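Local coordinates for oligopeptide ABC transporter OppAIV (Borrelia burgdorferi B31, PDB 4GL8), which probably binds oligopeptides as the extracytoplasmic solute-binding component of a peptide ABC transporter, at residues 101-106 against 186-191; 234-239 against 523-528; 288-293 against 490-495. One frame throughout, in Å; residues are numbered along the deposited sequence.

Contact 1 of 3, residues 101-106 against 186-191; sequences WSDGVS and PMHVIE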
loop_
_atom_site.group_PDB
_atom_site.type_symbol
_atom_site.label_atom_id
_atom_site.label_comp_id
_atom_site.label_asym_id
_atom_site.label_seq_id
_atom_site.Cartn_x
_atom_site.Cartn_y
_atom_site.Cartn_z
ATOM N N TRP A 101 13.979 -5.711 22.130
ATOM C CA TRP A 101 12.603 -5.247 22.093
ATOM C C TRP A 101 12.397 -4.284 23.292
ATOM O O TRP A 101 13.276 -4.105 24.131
ATOM C CB TRP A 101 11.624 -6.432 22.180
ATOM C CG TRP A 101 11.714 -7.440 21.068
ATOM C CD1 TRP A 101 12.284 -8.672 21.137
ATOM C CD2 TRP A 101 11.216 -7.310 19.736
ATOM N NE1 TRP A 101 12.176 -9.317 19.940
ATOM C CE2 TRP A 101 11.526 -8.501 19.056
ATOM C CE3 TRP A 101 10.546 -6.307 19.051
ATOM C CZ2 TRP A 101 11.199 -8.714 17.721
ATOM C CZ3 TRP A 101 10.207 -6.528 17.712
ATOM C CH2 TRP A 101 10.536 -7.726 17.068
ATOM N N SER A 102 11.215 -3.692 23.365
ATOM C CA SER A 102 10.928 -2.628 24.307
ATOM C C SER A 102 10.739 -3.123 25.747
ATOM O O SER A 102 10.713 -2.327 26.661
ATOM C CB SER A 102 9.712 -1.825 23.850
ATOM O OG SER A 102 8.589 -2.663 23.711
ATOM N N ASP A 103 10.602 -4.433 25.924
ATOM C CA ASP A 103 10.669 -5.069 27.231
ATOM C C ASP A 103 12.086 -5.599 27.557
ATOM O O ASP A 103 12.238 -6.378 28.482
ATOM C CB ASP A 103 9.667 -6.221 27.288
ATOM C CG ASP A 103 9.957 -7.314 26.253
ATOM O OD1 ASP A 103 10.808 -7.116 25.379
ATOM O OD2 ASP A 103 9.324 -8.375 26.296
ATOM N N GLY A 104 13.112 -5.207 26.791
ATOM C CA GLY A 104 14.493 -5.639 27.052
ATOM C C GLY A 104 14.897 -7.027 26.583
ATOM O O GLY A 104 16.038 -7.394 26.704
ATOM N N VAL A 105 13.971 -7.804 26.038
ATOM C CA VAL A 105 14.296 -9.104 25.452
ATOM C C VAL A 105 15.102 -8.903 24.150
ATOM O O VAL A 105 14.720 -8.103 23.287
ATOM C CB VAL A 105 12.999 -9.914 25.225
ATOM C CG1 VAL A 105 13.243 -11.188 24.415
ATOM C CG2 VAL A 105 12.371 -10.246 26.583
ATOM N N SER A 106 16.234 -9.594 24.034
ATOM C CA SER A 106 17.107 -9.483 22.852
ATOM C C SER A 106 16.443 -9.866 21.514
ATOM O O SER A 106 15.696 -10.823 21.442
ATOM C CB SER A 106 18.362 -10.354 23.034
ATOM O OG SER A 106 19.271 -9.697 23.910
ATOM N N PRO A 186 7.575 -9.699 17.643
ATOM C CA PRO A 186 8.100 -10.335 18.870
ATOM C C PRO A 186 7.410 -11.646 19.251
ATOM O O PRO A 186 6.336 -11.658 19.907
ATOM C CB PRO A 186 7.880 -9.272 19.948
ATOM C CG PRO A 186 6.752 -8.437 19.432
ATOM C CD PRO A 186 6.897 -8.426 17.929
ATOM N N MET A 187 8.057 -12.744 18.890
ATOM C CA MET A 187 7.426 -14.037 19.016
ATOM C C MET A 187 7.191 -14.472 20.449
ATOM O O MET A 187 6.214 -15.138 20.699
ATOM C CB MET A 187 8.164 -15.103 18.215
ATOM C CG MET A 187 7.877 -14.974 16.709
ATOM S SD MET A 187 6.123 -14.875 16.274
ATOM C CE MET A 187 5.598 -16.539 16.628
ATOM N N HIS A 188 8.045 -14.064 21.382
ATOM C CA HIS A 188 7.830 -14.376 22.808
ATOM C C HIS A 188 6.498 -13.801 23.332
ATOM O O HIS A 188 5.798 -14.427 24.154
ATOM C CB HIS A 188 9.067 -13.983 23.667
ATOM C CG HIS A 188 9.246 -12.505 23.888
ATOM N ND1 HIS A 188 9.753 -11.655 22.928
ATOM C CD2 HIS A 188 9.046 -11.743 24.994
ATOM C CE1 HIS A 188 9.832 -10.435 23.420
ATOM N NE2 HIS A 188 9.434 -10.467 24.679
ATOM N N VAL A 189 6.115 -12.651 22.785
ATOM C CA VAL A 189 4.914 -11.933 23.219
ATOM C C VAL A 189 3.670 -12.447 22.481
ATOM O O VAL A 189 2.613 -12.599 23.070
ATOM C CB VAL A 189 5.119 -10.417 23.041
ATOM C CG1 VAL A 189 3.807 -9.663 23.005
ATOM C CG2 VAL A 189 6.046 -9.869 24.120
ATOM N N ILE A 190 3.810 -12.746 21.201
ATOM C CA ILE A 190 2.740 -13.392 20.425
ATOM C C ILE A 190 2.414 -14.775 20.984
ATOM O O ILE A 190 1.257 -15.121 21.193
ATOM C CB ILE A 190 3.150 -13.505 18.946
ATOM C CG1 ILE A 190 3.226 -12.092 18.347
ATOM C CG2 ILE A 190 2.190 -14.426 18.176
ATOM C CD1 ILE A 190 3.918 -11.983 17.014
ATOM N N GLU A 191 3.445 -15.563 21.237
ATOM C CA GLU A 191 3.272 -16.880 21.861
ATOM C C GLU A 191 2.418 -16.816 23.132
ATOM O O GLU A 191 1.592 -17.661 23.374
ATOM C CB GLU A 191 4.619 -17.420 22.278
ATOM C CG GLU A 191 4.901 -18.763 21.709
ATOM C CD GLU A 191 5.629 -18.643 20.399
ATOM O OE1 GLU A 191 6.860 -18.367 20.437
ATOM O OE2 GLU A 191 4.966 -18.843 19.354
#

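Contact 2 of 3, residues 234-239 against 523-528; sequences VVLDSI and SEIKPI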
loop_
_atom_site.group_PDB
_atom_site.type_symbol
_atom_site.label_atom_id
_atom_site.label_comp_id
_atom_site.label_asym_id
_atom_site.label_seq_id
_atom_site.Cartn_x
_atom_site.Cartn_y
_atom_site.Cartn_z
ATOM N N VAL A 234 15.757 10.760 19.053
ATOM C CA VAL A 234 14.311 10.908 19.109
ATOM C C VAL A 234 13.985 11.955 20.178
ATOM O O VAL A 234 14.178 11.749 21.375
ATOM C CB VAL A 234 13.584 9.573 19.389
ATOM C CG1 VAL A 234 12.072 9.772 19.358
ATOM C CG2 VAL A 234 13.981 8.536 18.365
ATOM N N VAL A 235 13.522 13.100 19.720
ATOM C CA VAL A 235 13.211 14.210 20.604
ATOM C C VAL A 235 11.746 14.185 21.076
ATOM O O VAL A 235 11.459 14.571 22.196
ATOM C CB VAL A 235 13.573 15.538 19.913
ATOM C CG1 VAL A 235 13.109 16.717 20.731
ATOM C CG2 VAL A 235 15.083 15.613 19.754
ATOM N N LEU A 236 10.824 13.747 20.226
ATOM C CA LEU A 236 9.393 13.716 20.606
ATOM C C LEU A 236 9.159 12.720 21.730
ATOM O O LEU A 236 9.741 11.653 21.736
ATOM C CB LEU A 236 8.478 13.375 19.411
ATOM C CG LEU A 236 8.349 14.405 18.281
ATOM C CD1 LEU A 236 7.653 13.812 17.079
ATOM C CD2 LEU A 236 7.571 15.607 18.777
ATOM N N ASP A 237 8.326 13.080 22.696
ATOM C CA ASP A 237 7.903 12.129 23.746
ATOM C C ASP A 237 6.690 11.339 23.300
ATOM O O ASP A 237 6.457 10.222 23.758
ATOM C CB ASP A 237 7.535 12.879 25.011
ATOM C CG ASP A 237 8.706 13.637 25.589
ATOM O OD1 ASP A 237 9.718 12.990 25.938
ATOM O OD2 ASP A 237 8.619 14.873 25.699
ATOM N N SER A 238 5.897 11.937 22.420
ATOM C CA SER A 238 4.660 11.331 22.016
ATOM C C SER A 238 4.178 11.744 20.627
ATOM O O SER A 238 4.370 12.887 20.181
ATOM C CB SER A 238 3.578 11.642 23.032
ATOM O OG SER A 238 2.415 10.927 22.657
ATOM N N ILE A 239 3.534 10.798 19.948
ATOM C CA ILE A 239 2.828 11.095 18.723
ATOM C C ILE A 239 1.395 10.668 18.902
ATOM O O ILE A 239 1.142 9.557 19.345
ATOM C CB ILE A 239 3.447 10.375 17.519
ATOM C CG1 ILE A 239 4.799 10.985 17.209
ATOM C CG2 ILE A 239 2.529 10.452 16.304
ATOM C CD1 ILE A 239 5.612 10.094 16.305
ATOM N N SER A 523 9.913 9.933 13.948
ATOM C CA SER A 523 10.883 10.107 15.045
ATOM C C SER A 523 11.981 11.117 14.727
ATOM O O SER A 523 12.657 11.572 15.642
ATOM C CB SER A 523 11.550 8.798 15.437
ATOM O OG SER A 523 12.582 8.490 14.528
ATOM N N GLU A 524 12.171 11.433 13.440
ATOM C CA GLU A 524 13.146 12.438 13.028
ATOM C C GLU A 524 12.582 13.860 13.118
ATOM O O GLU A 524 13.300 14.834 12.823
ATOM C CB GLU A 524 13.646 12.144 11.613
ATOM C CG GLU A 524 14.454 10.851 11.564
ATOM C CD GLU A 524 15.174 10.625 10.244
ATOM O OE1 GLU A 524 15.009 11.467 9.318
ATOM O OE2 GLU A 524 15.896 9.594 10.135
ATOM N N ILE A 525 11.316 14.001 13.526
ATOM C CA ILE A 525 10.753 15.335 13.710
ATOM C C ILE A 525 11.387 16.003 14.931
ATOM O O ILE A 525 11.567 15.359 15.978
ATOM C CB ILE A 525 9.216 15.311 13.803
ATOM C CG1 ILE A 525 8.633 15.091 12.398
ATOM C CG2 ILE A 525 8.695 16.620 14.393
ATOM C CD1 ILE A 525 7.163 14.745 12.359
ATOM N N LYS A 526 11.757 17.273 14.770
ATOM C CA LYS A 526 12.233 18.100 15.859
ATOM C C LYS A 526 11.569 19.482 15.809
ATOM O O LYS A 526 11.178 19.942 14.738
ATOM C CB LYS A 526 13.743 18.286 15.763
ATOM C CG LYS A 526 14.526 17.011 15.489
ATOM C CD LYS A 526 16.012 17.306 15.567
ATOM C CE LYS A 526 16.868 16.208 14.971
ATOM N NZ LYS A 526 16.421 14.836 15.361
ATOM N N PRO A 527 11.466 20.168 16.969
ATOM C CA PRO A 527 11.016 21.574 16.969
ATOM C C PRO A 527 12.071 22.473 16.330
ATOM O O PRO A 527 13.238 22.087 16.312
ATOM C CB PRO A 527 10.873 21.890 18.460
ATOM C CG PRO A 527 11.885 21.011 19.121
ATOM C CD PRO A 527 11.916 19.740 18.310
ATOM N N ILE A 528 11.675 23.638 15.807
ATOM C CA ILE A 528 12.641 24.552 15.187
ATOM C C ILE A 528 13.492 25.345 16.205
ATOM O O ILE A 528 12.984 25.894 17.186
ATOM C CB ILE A 528 11.988 25.517 14.156
ATOM C CG1 ILE A 528 11.052 26.534 14.814
ATOM C CG2 ILE A 528 11.227 24.753 13.078
ATOM C CD1 ILE A 528 10.796 27.759 13.938
HETATM O O HOH W 1 14.116 14.009 16.484
HETATM O O HOH W 2 11.464 13.128 17.659
#

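Contact 3 of 3, residues 288-293 against 490-495; sequences TSFYSL and FPAVFL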
loop_
_atom_site.group_PDB
_atom_site.type_symbol
_atom_site.label_atom_id
_atom_site.label_comp_id
_atom_site.label_asym_id
_atom_site.label_seq_id
_atom_site.Cartn_x
_atom_site.Cartn_y
_atom_site.Cartn_z
ATOM N N THR A 288 -1.524 4.443 -7.322
ATOM C CA THR A 288 -2.481 4.561 -8.396
ATOM C C THR A 288 -3.907 4.597 -7.877
ATOM O O THR A 288 -4.219 4.072 -6.810
ATOM C CB THR A 288 -2.393 3.388 -9.421
ATOM O OG1 THR A 288 -2.694 2.131 -8.806
ATOM C CG2 THR A 288 -1.001 3.320 -10.094
ATOM N N SER A 289 -4.775 5.187 -8.693
ATOM C CA SER A 289 -6.225 5.121 -8.505
ATOM C C SER A 289 -6.839 4.327 -9.671
ATOM O O SER A 289 -6.561 4.592 -10.843
ATOM C CB SER A 289 -6.820 6.530 -8.424
ATOM O OG SER A 289 -8.242 6.517 -8.628
ATOM N N PHE A 290 -7.599 3.294 -9.334
ATOM C CA PHE A 290 -8.378 2.548 -10.316
ATOM C C PHE A 290 -9.666 2.033 -9.667
ATOM O O PHE A 290 -9.755 1.985 -8.469
ATOM C CB PHE A 290 -7.567 1.424 -10.976
ATOM C CG PHE A 290 -7.054 0.344 -10.029
ATOM C CD1 PHE A 290 -7.850 -0.724 -9.677
ATOM C CD2 PHE A 290 -5.751 0.384 -9.557
ATOM C CE1 PHE A 290 -7.376 -1.732 -8.836
ATOM C CE2 PHE A 290 -5.250 -0.615 -8.728
ATOM C CZ PHE A 290 -6.079 -1.681 -8.350
ATOM N N TYR A 291 -10.674 1.708 -10.473
ATOM C CA TYR A 291 -11.896 1.082 -9.953
ATOM C C TYR A 291 -11.863 -0.395 -10.308
ATOM O O TYR A 291 -11.735 -0.737 -11.480
ATOM C CB TYR A 291 -13.142 1.783 -10.545
ATOM C CG TYR A 291 -13.639 2.967 -9.730
ATOM C CD1 TYR A 291 -12.772 3.799 -9.046
ATOM C CD2 TYR A 291 -15.001 3.237 -9.641
ATOM C CE1 TYR A 291 -13.255 4.855 -8.268
ATOM C CE2 TYR A 291 -15.482 4.294 -8.899
ATOM C CZ TYR A 291 -14.608 5.099 -8.204
ATOM O OH TYR A 291 -15.141 6.138 -7.464
ATOM N N SER A 292 -11.942 -1.267 -9.308
ATOM C CA SER A 292 -12.009 -2.702 -9.543
ATOM C C SER A 292 -13.412 -3.135 -9.918
ATOM O O SER A 292 -14.412 -2.472 -9.551
ATOM C CB SER A 292 -11.624 -3.470 -8.296
ATOM O OG SER A 292 -10.356 -3.123 -7.797
ATOM N N LEU A 293 -13.458 -4.273 -10.614
ATOM C CA LEU A 293 -14.669 -4.814 -11.217
ATOM C C LEU A 293 -14.725 -6.295 -10.864
ATOM O O LEU A 293 -13.779 -7.019 -11.114
ATOM C CB LEU A 293 -14.671 -4.620 -12.734
ATOM C CG LEU A 293 -14.456 -3.182 -13.199
ATOM C CD1 LEU A 293 -14.167 -3.132 -14.682
ATOM C CD2 LEU A 293 -15.613 -2.261 -12.875
ATOM N N PHE A 490 -8.974 -5.122 -19.720
ATOM C CA PHE A 490 -9.612 -4.138 -18.859
ATOM C C PHE A 490 -10.217 -4.750 -17.572
ATOM O O PHE A 490 -11.408 -4.574 -17.303
ATOM C CB PHE A 490 -10.709 -3.380 -19.629
ATOM C CG PHE A 490 -10.191 -2.539 -20.769
ATOM C CD1 PHE A 490 -9.921 -1.183 -20.585
ATOM C CD2 PHE A 490 -9.950 -3.101 -22.008
ATOM C CE1 PHE A 490 -9.432 -0.401 -21.624
ATOM C CE2 PHE A 490 -9.459 -2.328 -23.050
ATOM C CZ PHE A 490 -9.195 -0.965 -22.855
ATOM N N PRO A 491 -9.414 -5.477 -16.781
ATOM C CA PRO A 491 -9.948 -5.946 -15.504
ATOM C C PRO A 491 -10.360 -4.828 -14.560
ATOM O O PRO A 491 -11.194 -5.026 -13.672
ATOM C CB PRO A 491 -8.766 -6.730 -14.877
ATOM C CG PRO A 491 -7.556 -6.195 -15.532
ATOM C CD PRO A 491 -7.988 -5.813 -16.938
ATOM N N ALA A 492 -9.764 -3.657 -14.739
ATOM C CA ALA A 492 -10.123 -2.514 -13.956
ATOM C C ALA A 492 -10.199 -1.271 -14.854
ATOM O O ALA A 492 -9.697 -1.241 -15.978
ATOM C CB ALA A 492 -9.096 -2.326 -12.846
ATOM N N VAL A 493 -10.865 -0.260 -14.335
ATOM C CA VAL A 493 -10.875 1.068 -14.906
ATOM C C VAL A 493 -9.732 1.830 -14.255
ATOM O O VAL A 493 -9.836 2.275 -13.132
ATOM C CB VAL A 493 -12.223 1.740 -14.648
ATOM C CG1 VAL A 493 -12.248 3.140 -15.222
ATOM C CG2 VAL A 493 -13.329 0.880 -15.238
ATOM N N PHE A 494 -8.608 1.909 -14.950
ATOM C CA PHE A 494 -7.436 2.608 -14.451
ATOM C C PHE A 494 -7.612 4.101 -14.703
ATOM O O PHE A 494 -7.945 4.524 -15.822
ATOM C CB PHE A 494 -6.175 2.090 -15.144
ATOM C CG PHE A 494 -5.913 0.635 -14.892
ATOM C CD1 PHE A 494 -5.333 0.225 -13.717
ATOM C CD2 PHE A 494 -6.264 -0.323 -15.829
ATOM C CE1 PHE A 494 -5.097 -1.126 -13.483
ATOM C CE2 PHE A 494 -6.020 -1.668 -15.614
ATOM C CZ PHE A 494 -5.456 -2.078 -14.432
ATOM N N LEU A 495 -7.351 4.890 -13.673
ATOM C CA LEU A 495 -7.704 6.297 -13.679
ATOM C C LEU A 495 -6.537 7.280 -13.629
ATOM O O LEU A 495 -6.454 8.189 -14.446
ATOM C CB LEU A 495 -8.644 6.586 -12.503
ATOM C CG LEU A 495 -10.037 5.951 -12.611
ATOM C CD1 LEU A 495 -10.791 6.089 -11.309
ATOM C CD2 LEU A 495 -10.828 6.587 -13.719
#

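Contact 1 of 3, residues 101-106 against 186-191
Trp-101 and Asp-103 of a type I beta turn (Trp-101 to Gly-104), and Val-105 just after it, meet Pro-186 and His-188 at the first turn of helix 187-193, where Pro-186 holds the N-cap position. The loop 101-106, between strand 90-95 and helix 109-119, thus packs on a helix start. The polar link is a His-carboxylate hydrogen bond. His-188 NE2 donates to Asp-103 OD2 over 2.6 Å, almost straight at 177°, and the acceptor lies in the imidazole plane. OD2 uses its syn lone pair, and the carboxylate and ring are nearly coplanar, so the two groups meet edge on. Val-105 N gives a weak bond to Asp-103 OD1, which ties the carboxylate to its own loop.

Two CH-pi contacts supply the apolar part. Val-105 CG1 sits 3.8 Å from the centroid of the His-188 ring, while Val-189 CG2 lies over the opposite face, sandwiching it. A chi1 of 74° places His-188 CG between its backbone N and carbonyl carbon, which directs the ring at the loop. The buried Trp-101 also passes His-188 obliquely, CD1 to CE1 3.8 Å. Pro-186 CB stands over the centre of the indole's six-membered ring, 3.8 Å from the centroid.

Contact 2 of 3, residues 234-239 against 523-528
Leu-236 and Ile-525 form the close-packed side of this joint between the lead-in to strand 238-242 and the C-terminal tail. Leu-236 CD1 lies 3.9 Å from Ile-525 CB and almost as near its CG2, the two side chains passing at a slant. With chi1 at -68°, Leu-236 CG stands opposite its own carbonyl carbon, and the CD1 branch reaches the beta-branched flank of Ile-525. Beside them the buried Val-234 sets CG2 against Ser-523 CB at 3.8 Å, a van der Waals touch; the Ser-523 hydroxyl is hydrogen-bonded to Asn-521 OD1.

The outer end is looser: the exposed Val-235 only grazes Pro-527, CG1 to CD 4.1 Å. Between the two main chains lie two waters. One accepts from Leu-236 N at 2.7 Å and lies within donating distance of Ser-523 O and Ile-525 O. A second accepts from Lys-526 NZ at 2.7 Å and, weakly, from Val-235 N, with Ile-525 O 2.9 Å from it. The two waters thus link main chains that are not paired as strands.

Around the joint, Phe-32 and Trp-509 both touch Leu-236 and Ile-525, while Phe-209 of strand 209-215 backs Val-234 and Ser-523. Strand 526-527 of the tail pairs antiparallel with 509-510, and the tail packs on strand 31-35, the parallel neighbour of 238-242.

Contact 3 of 3, residues 288-293 against 490-495
Phe-290 has a chi1 of 61°, which tucks its ring between backbone N and carbonyl carbon, while Phe-494, at -62°, places CG opposite its carbonyl carbon; the two side chains therefore run alongside each other, pointing the same way. Phe-494 CD1 comes within 3.7 Å of Phe-290 CB, and the ring planes are inclined at 55°, an oblique meeting. Ala-492 CB fills in beside them, 3.8 Å from Phe-290 CD1 and over one face of the Phe-494 ring.

On the other face of the sheet Tyr-291 packs CB against Val-493 CB, and its ring atom CD1 meets Leu-495 CD1 at 3.8 Å. Leu-293 CD1 reaches Val-493 CG2. Helix 380-397 covers this side, with Ile-389 touching both Tyr-291 and Leu-495.

Tyr-291 and Val-493 are a hydrogen-bonded pair, bonded both ways, with Tyr-291 N to Val-493 O at 2.8 Å. Leu-495 N adds a bond to Ser-289 O, and Phe-290 and Phe-494 are a non-hydrogen-bonded pair. Strand 287-293 lies between 492-504 and 422-428, antiparallel to both, and 422-428 in turn runs parallel to 372-377: a helix-covered mixed sheet, as in the alpha/beta lobes of periplasmic binding proteins.

How the contacts relate
Contact 3 is almost entirely buried and is built on regular strand pairing, whereas contact 1 is partly exposed and joins a turn to a helix start through one His-carboxylate hydrogen bond and CH-pi packing. Contact 2 falls between them: Leu-236, Ile-525, Val-234 and Ser-523 are buried, while Val-235 and Pro-527 lie toward the surface, and waters take the place of direct backbone bonds. Contacts 2 and 3 both reach strands of the extended mixed sheet system, yet their centres are about 39 Å apart, on opposite sides of the chain's centre. Contact 1 lies nearer contact 2, about 25 Å between centres, without touching it. Along the chain, contact 3 falls within the span that contact 2 brackets.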